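Side-chain contacts in Oxidored_FMN domain-containing protein ([Pseudomonas] geniculata N1, PDB 6L6J), which acts as a 6-hydroxypseudooxynicotine amine oxidase, probably passing electrons between its bound flavin mononucleotide and [4Fe-4S] cluster: residues V102-A107 / D154-A159; I391-G396 / E402-L407. All coordinates share one frame; numbering follows the deposited sequence.

The two contacts follow one another along the chain and belong to different domains, on opposite sides of the chain's centre; their own centres are about 46 Å apart and their nearest atoms about 30 Å. Contact 1 lies in the closed eight-stranded parallel barrel that holds FMN, where strand 99-105 packs on helix 142-162. Contact 2 lies in the Rossmann-like domain that holds ADP, where strand 390-394, in the middle of a five-stranded parallel sheet, packs on helix 398-410. No sheet is shared. In each case a helix covers one face of a strand while residues of the same segment reach a nucleotide, so the contacts lie beside separate flavin and ADP sites.

Contact 1: residues V102-A107 / D154-A159. With FMN (flavin mononucleotide), chain B.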
# COMPACT_ATOMS: atom_id res chain seq x y z
N VAL A 102 19.44 6.97 -0.19
CA VAL A 102 19.30 5.86 -1.17
C VAL A 102 19.51 4.55 -0.42
O VAL A 102 20.53 4.42 0.31
CB VAL A 102 20.27 6.02 -2.35
CG1 VAL A 102 21.73 6.06 -1.90
CG2 VAL A 102 20.07 4.94 -3.39
N GLU A 103 18.58 3.61 -0.58
CA GLU A 103 18.68 2.29 0.08
C GLU A 103 19.52 1.37 -0.81
O GLU A 103 18.95 0.53 -1.50
CB GLU A 103 17.29 1.78 0.40
CG GLU A 103 17.27 0.71 1.47
CD GLU A 103 15.93 0.03 1.62
OE1 GLU A 103 15.51 -0.14 2.77
OE2 GLU A 103 15.30 -0.34 0.57
N LEU A 104 20.84 1.54 -0.81
CA LEU A 104 21.78 0.58 -1.43
C LEU A 104 21.48 -0.81 -0.86
O LEU A 104 21.48 -0.95 0.36
CB LEU A 104 23.21 1.01 -1.14
CG LEU A 104 23.68 2.25 -1.92
CD1 LEU A 104 25.17 2.47 -1.73
CD2 LEU A 104 23.34 2.13 -3.41
N ALA A 105 21.21 -1.77 -1.75
CA ALA A 105 20.60 -3.08 -1.42
C ALA A 105 21.29 -4.20 -2.18
O ALA A 105 21.56 -4.02 -3.37
CB ALA A 105 19.13 -3.04 -1.75
N HIS A 106 21.53 -5.33 -1.52
CA HIS A 106 21.86 -6.62 -2.19
C HIS A 106 20.91 -7.68 -1.66
O HIS A 106 20.92 -7.90 -0.43
CB HIS A 106 23.34 -7.01 -2.04
CG HIS A 106 23.71 -8.11 -2.97
ND1 HIS A 106 23.15 -9.38 -2.88
CD2 HIS A 106 24.50 -8.14 -4.06
CE1 HIS A 106 23.61 -10.15 -3.84
NE2 HIS A 106 24.43 -9.40 -4.60
N ALA A 107 20.15 -8.32 -2.55
CA ALA A 107 18.92 -9.08 -2.23
C ALA A 107 19.27 -10.48 -1.72
O ALA A 107 18.37 -11.18 -1.27
CB ALA A 107 18.03 -9.11 -3.45
N ASP A 154 31.86 0.50 -3.60
CA ASP A 154 31.87 1.14 -4.95
C ASP A 154 30.51 1.77 -5.28
O ASP A 154 30.48 2.90 -5.78
CB ASP A 154 32.30 0.17 -6.05
CG ASP A 154 33.80 -0.07 -6.09
OD1 ASP A 154 34.52 0.65 -5.38
OD2 ASP A 154 34.24 -0.96 -6.82
N ALA A 155 29.42 1.08 -5.00
CA ALA A 155 28.04 1.63 -5.11
C ALA A 155 27.88 2.83 -4.16
O ALA A 155 27.12 3.75 -4.53
CB ALA A 155 27.02 0.55 -4.82
N ALA A 156 28.51 2.82 -2.97
CA ALA A 156 28.45 3.95 -2.01
C ALA A 156 29.16 5.15 -2.63
O ALA A 156 28.55 6.25 -2.61
CB ALA A 156 29.06 3.58 -0.68
N LEU A 157 30.35 4.93 -3.21
CA LEU A 157 31.13 5.98 -3.94
C LEU A 157 30.27 6.56 -5.07
O LEU A 157 30.16 7.80 -5.11
CB LEU A 157 32.46 5.41 -4.43
CG LEU A 157 33.49 5.18 -3.31
CD1 LEU A 157 34.65 4.31 -3.77
CD2 LEU A 157 34.00 6.49 -2.75
N ARG A 158 29.63 5.73 -5.88
CA ARG A 158 28.77 6.18 -7.00
C ARG A 158 27.64 7.07 -6.45
O ARG A 158 27.33 8.12 -7.09
CB ARG A 158 28.19 5.00 -7.77
CG ARG A 158 29.19 4.23 -8.62
CD ARG A 158 28.52 3.22 -9.55
NE ARG A 158 29.52 2.34 -10.16
CZ ARG A 158 29.97 1.21 -9.62
NH1 ARG A 158 29.50 0.76 -8.47
NH2 ARG A 158 30.91 0.52 -10.24
N ALA A 159 27.05 6.69 -5.32
CA ALA A 159 25.95 7.44 -4.67
C ALA A 159 26.43 8.83 -4.23
O ALA A 159 25.66 9.78 -4.39
CB ALA A 159 25.39 6.65 -3.51
N1 FMN B . 10.93 -0.86 2.53
C2 FMN B . 12.22 -1.02 2.09
O2 FMN B . 13.10 -1.14 2.94
N3 FMN B . 12.59 -1.03 0.81
C4 FMN B . 11.69 -0.88 -0.17
O4 FMN B . 12.03 -0.90 -1.36
C4A FMN B . 10.25 -0.73 0.20
N5 FMN B . 9.29 -0.58 -0.74
C5A FMN B . 8.01 -0.37 -0.35
C6 FMN B . 7.03 -0.14 -1.30
C7 FMN B . 5.73 0.10 -0.89
C7M FMN B . 4.69 0.28 -1.92
C8 FMN B . 5.39 0.15 0.53
C8M FMN B . 3.98 0.37 1.00
C9 FMN B . 6.34 -0.07 1.49
C9A FMN B . 7.66 -0.32 1.12
N10 FMN B . 8.66 -0.50 2.08
C10 FMN B . 9.94 -0.70 1.64
C1' FMN B . 8.38 -0.46 3.55
C2' FMN B . 8.30 0.98 4.04
O2' FMN B . 9.60 1.53 3.92
C3' FMN B . 7.87 1.08 5.48
O3' FMN B . 8.86 0.48 6.30
C4' FMN B . 6.51 0.44 5.77
O4' FMN B . 5.56 0.78 4.73
C5' FMN B . 5.99 0.84 7.14
O5' FMN B . 5.82 2.25 7.16
P FMN B . 4.38 2.90 6.83
O1P FMN B . 3.45 2.42 7.92
O2P FMN B . 4.68 4.37 6.86
O3P FMN B . 4.00 2.39 5.45
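L104 reaches helix 142-162 because its CG stands anti to the carbonyl carbon, beside the backbone N (chi1 -73°), and the chain then runs on extended, carrying CD1 to the helix backbone at A155 and A156. V102, two residues earlier, presents CG1, the methyl lying between the backbone N and the carbonyl carbon, to A159. The side-chain contacts are apolar: V102 CG1 lies 4.0 Å from A159 CB, and L104 CD1 is 4.1 Å from A155 CB. The same L104 CD1 sits 4.2 Å from A156 CB and also lies against the helix backbone, 3.6 Å from A155 O, so one methyl group spans two consecutive helical residues. The axes of strand 102-105 and helix 154-159 come within 9.8 Å, running nearly antiparallel with 158° between their directions; the helix face here is made of alanines.

Between these two residues E103 turns to the barrel interior and the flavin. FMN N3 donates a hydrogen bond to E103 OE2, 2.8 Å long with an angle of 145° at the hydrogen, a moderately bent bond. E103 is also the centre of an inverse gamma turn, closed by a weak bond from L104 N to V102 O. Replacing E103 by an alanine would probably leave the flavin N3-H without its acceptor on this side chain.

The strand-helix pair belongs to the crossover joining strands 99-105 and 166-171 of the TIM barrel. V102 bonds through its backbone to I166 and Y168, while E103 and A105 bond to strand 55-62 on the other flank. L104 and A156 both touch V167, and A156 also meets V211 and V215 of helix 197-215, which lies in the following crossover, between strands 166-171 and 220-229.

Contact 2: residues I391-G396 / E402-L407; sequences ILVIGG and EAAHTL. With ADP (adenosine-5'-diphosphate), chain D.
I391 and L407 make the closest apolar contact, their side chains crossing at about a right angle. L407 has its CG anti to the carbonyl carbon (chi1 -63°), which sends CD1 toward the strand; there L407 CD1 lies 3.6 Å from I391 CG2. The same methyl of L407 is 4.0 Å from I391 CB, so it rests against the branch point of the isoleucine as well as one of its methyls. Farther along the strand V393 faces A404 more loosely, with V393 CG2 4.3 Å from A404 N and 4.5 Å from A404 CB. All four residues are buried.

Polar bonds stay within the helix. E402 O accepts twice, from T406 N at 3.0 Å and from T406 OG1 at 2.7 Å, the two donors arriving from opposite faces of the carbonyl plane and the hydroxyl tilted 29° from it. The threonine hydroxyl is thus turned back onto its own helix. The buried carboxylate of E402 is matched by two charges, R446 and R661.

Contacts with the nucleotide come from the end of the strand and the glycine turn after it. I394 CG2 meets the adenine ring at N1, 3.7 Å away, and G395 CA approaches ADP O4' to 3.3 Å. The phi of 134° at G395 belongs to a conformation in which a side chain would press on the preceding carbonyl, consistent with the first glycine of a Rossmann-type GxGxxG turn; G396 N bonds to D418, which itself binds ADP.

Within the beta-alpha-beta unit, helix 398-410 covers strand 390-394 and its neighbour 413-417, since A404 and L407 both touch V414. L407 also reaches I478 of strand 476-479, while L392 meets F472, and I394 meets V469, of helix 466-472.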
# COMPACT_ATOMS: atom_id res chain seq x y z
N ILE A 391 -21.75 21.62 -12.89
CA ILE A 391 -21.69 20.13 -13.02
C ILE A 391 -22.60 19.47 -11.97
O ILE A 391 -22.47 19.77 -10.76
CB ILE A 391 -20.22 19.63 -12.91
CG1 ILE A 391 -19.32 20.23 -13.99
CG2 ILE A 391 -20.18 18.11 -12.92
CD1 ILE A 391 -18.54 21.44 -13.56
N LEU A 392 -23.49 18.57 -12.40
CA LEU A 392 -24.29 17.69 -11.51
C LEU A 392 -23.61 16.32 -11.43
O LEU A 392 -23.46 15.66 -12.48
CB LEU A 392 -25.72 17.57 -12.03
CG LEU A 392 -26.69 16.73 -11.18
CD1 LEU A 392 -26.66 17.16 -9.72
CD2 LEU A 392 -28.12 16.83 -11.71
N VAL A 393 -23.21 15.92 -10.22
CA VAL A 393 -22.64 14.57 -9.93
C VAL A 393 -23.73 13.73 -9.27
O VAL A 393 -24.24 14.12 -8.20
CB VAL A 393 -21.37 14.68 -9.07
CG1 VAL A 393 -20.86 13.31 -8.64
CG2 VAL A 393 -20.27 15.45 -9.79
N ILE A 394 -24.06 12.60 -9.88
CA ILE A 394 -25.13 11.69 -9.39
C ILE A 394 -24.47 10.45 -8.79
O ILE A 394 -24.02 9.57 -9.55
CB ILE A 394 -26.10 11.37 -10.54
CG1 ILE A 394 -26.30 12.60 -11.43
CG2 ILE A 394 -27.41 10.83 -9.99
CD1 ILE A 394 -27.45 12.50 -12.40
N GLY A 395 -24.38 10.40 -7.46
CA GLY A 395 -23.73 9.30 -6.72
C GLY A 395 -22.81 9.82 -5.61
O GLY A 395 -21.90 10.62 -5.90
N GLY A 396 -23.01 9.34 -4.39
CA GLY A 396 -22.26 9.78 -3.20
C GLY A 396 -21.19 8.79 -2.80
O GLY A 396 -20.71 8.91 -1.67
N GLU A 402 -14.95 12.14 -5.40
CA GLU A 402 -13.60 12.50 -5.90
C GLU A 402 -13.77 13.47 -7.08
O GLU A 402 -13.01 14.41 -7.16
CB GLU A 402 -12.81 11.24 -6.25
CG GLU A 402 -11.47 11.52 -6.87
CD GLU A 402 -10.65 12.59 -6.16
OE1 GLU A 402 -10.66 12.60 -4.93
OE2 GLU A 402 -10.00 13.39 -6.85
N ALA A 403 -14.73 13.22 -7.97
CA ALA A 403 -15.07 14.11 -9.12
C ALA A 403 -15.49 15.51 -8.60
O ALA A 403 -14.88 16.51 -9.03
CB ALA A 403 -16.16 13.48 -9.94
N ALA A 404 -16.49 15.55 -7.70
CA ALA A 404 -17.02 16.77 -7.05
C ALA A 404 -15.87 17.53 -6.42
O ALA A 404 -15.62 18.67 -6.83
CB ALA A 404 -18.08 16.44 -6.04
N HIS A 405 -15.14 16.88 -5.52
CA HIS A 405 -13.94 17.46 -4.87
C HIS A 405 -13.05 18.10 -5.94
O HIS A 405 -12.75 19.30 -5.79
CB HIS A 405 -13.20 16.42 -4.04
CG HIS A 405 -12.12 16.98 -3.18
ND1 HIS A 405 -12.12 18.29 -2.77
CD2 HIS A 405 -11.01 16.42 -2.67
CE1 HIS A 405 -11.05 18.51 -2.02
NE2 HIS A 405 -10.35 17.38 -1.95
N THR A 406 -12.69 17.36 -6.99
CA THR A 406 -11.69 17.79 -8.01
C THR A 406 -12.22 19.01 -8.78
O THR A 406 -11.50 20.02 -8.86
CB THR A 406 -11.31 16.64 -8.96
OG1 THR A 406 -10.79 15.56 -8.17
CG2 THR A 406 -10.27 17.06 -9.97
N LEU A 407 -13.46 18.93 -9.28
CA LEU A 407 -14.13 20.05 -9.99
C LEU A 407 -14.25 21.26 -9.04
O LEU A 407 -13.85 22.37 -9.45
CB LEU A 407 -15.50 19.57 -10.49
CG LEU A 407 -15.45 18.43 -11.51
CD1 LEU A 407 -16.83 17.82 -11.69
CD2 LEU A 407 -14.90 18.92 -12.84
PB ADP D . -18.59 4.05 -6.77
O1B ADP D . -18.55 5.45 -6.20
O2B ADP D . -17.47 3.15 -6.25
O3B ADP D . -18.70 4.04 -8.27
PA ADP D . -20.86 3.50 -5.00
O1A ADP D . -19.95 3.77 -3.86
O2A ADP D . -21.71 2.28 -4.97
O3A ADP D . -19.97 3.38 -6.31
O5' ADP D . -21.75 4.81 -5.31
C5' ADP D . -23.10 4.74 -5.82
C4' ADP D . -23.99 5.66 -5.03
O4' ADP D . -24.92 6.31 -5.94
C3' ADP D . -24.88 4.98 -3.96
O3' ADP D . -25.10 5.79 -2.82
C2' ADP D . -26.17 4.77 -4.75
O2' ADP D . -27.32 4.49 -3.98
C1' ADP D . -26.23 6.13 -5.45
N9 ADP D . -27.21 6.22 -6.53
C8 ADP D . -27.56 5.25 -7.44
N7 ADP D . -28.50 5.63 -8.27
C5 ADP D . -28.80 6.93 -7.87
C6 ADP D . -29.72 7.90 -8.35
N6 ADP D . -30.52 7.71 -9.38
N1 ADP D . -29.76 9.10 -7.72
C2 ADP D . -28.94 9.30 -6.68
N3 ADP D . -28.04 8.48 -6.16
C4 ADP D . -28.01 7.30 -6.80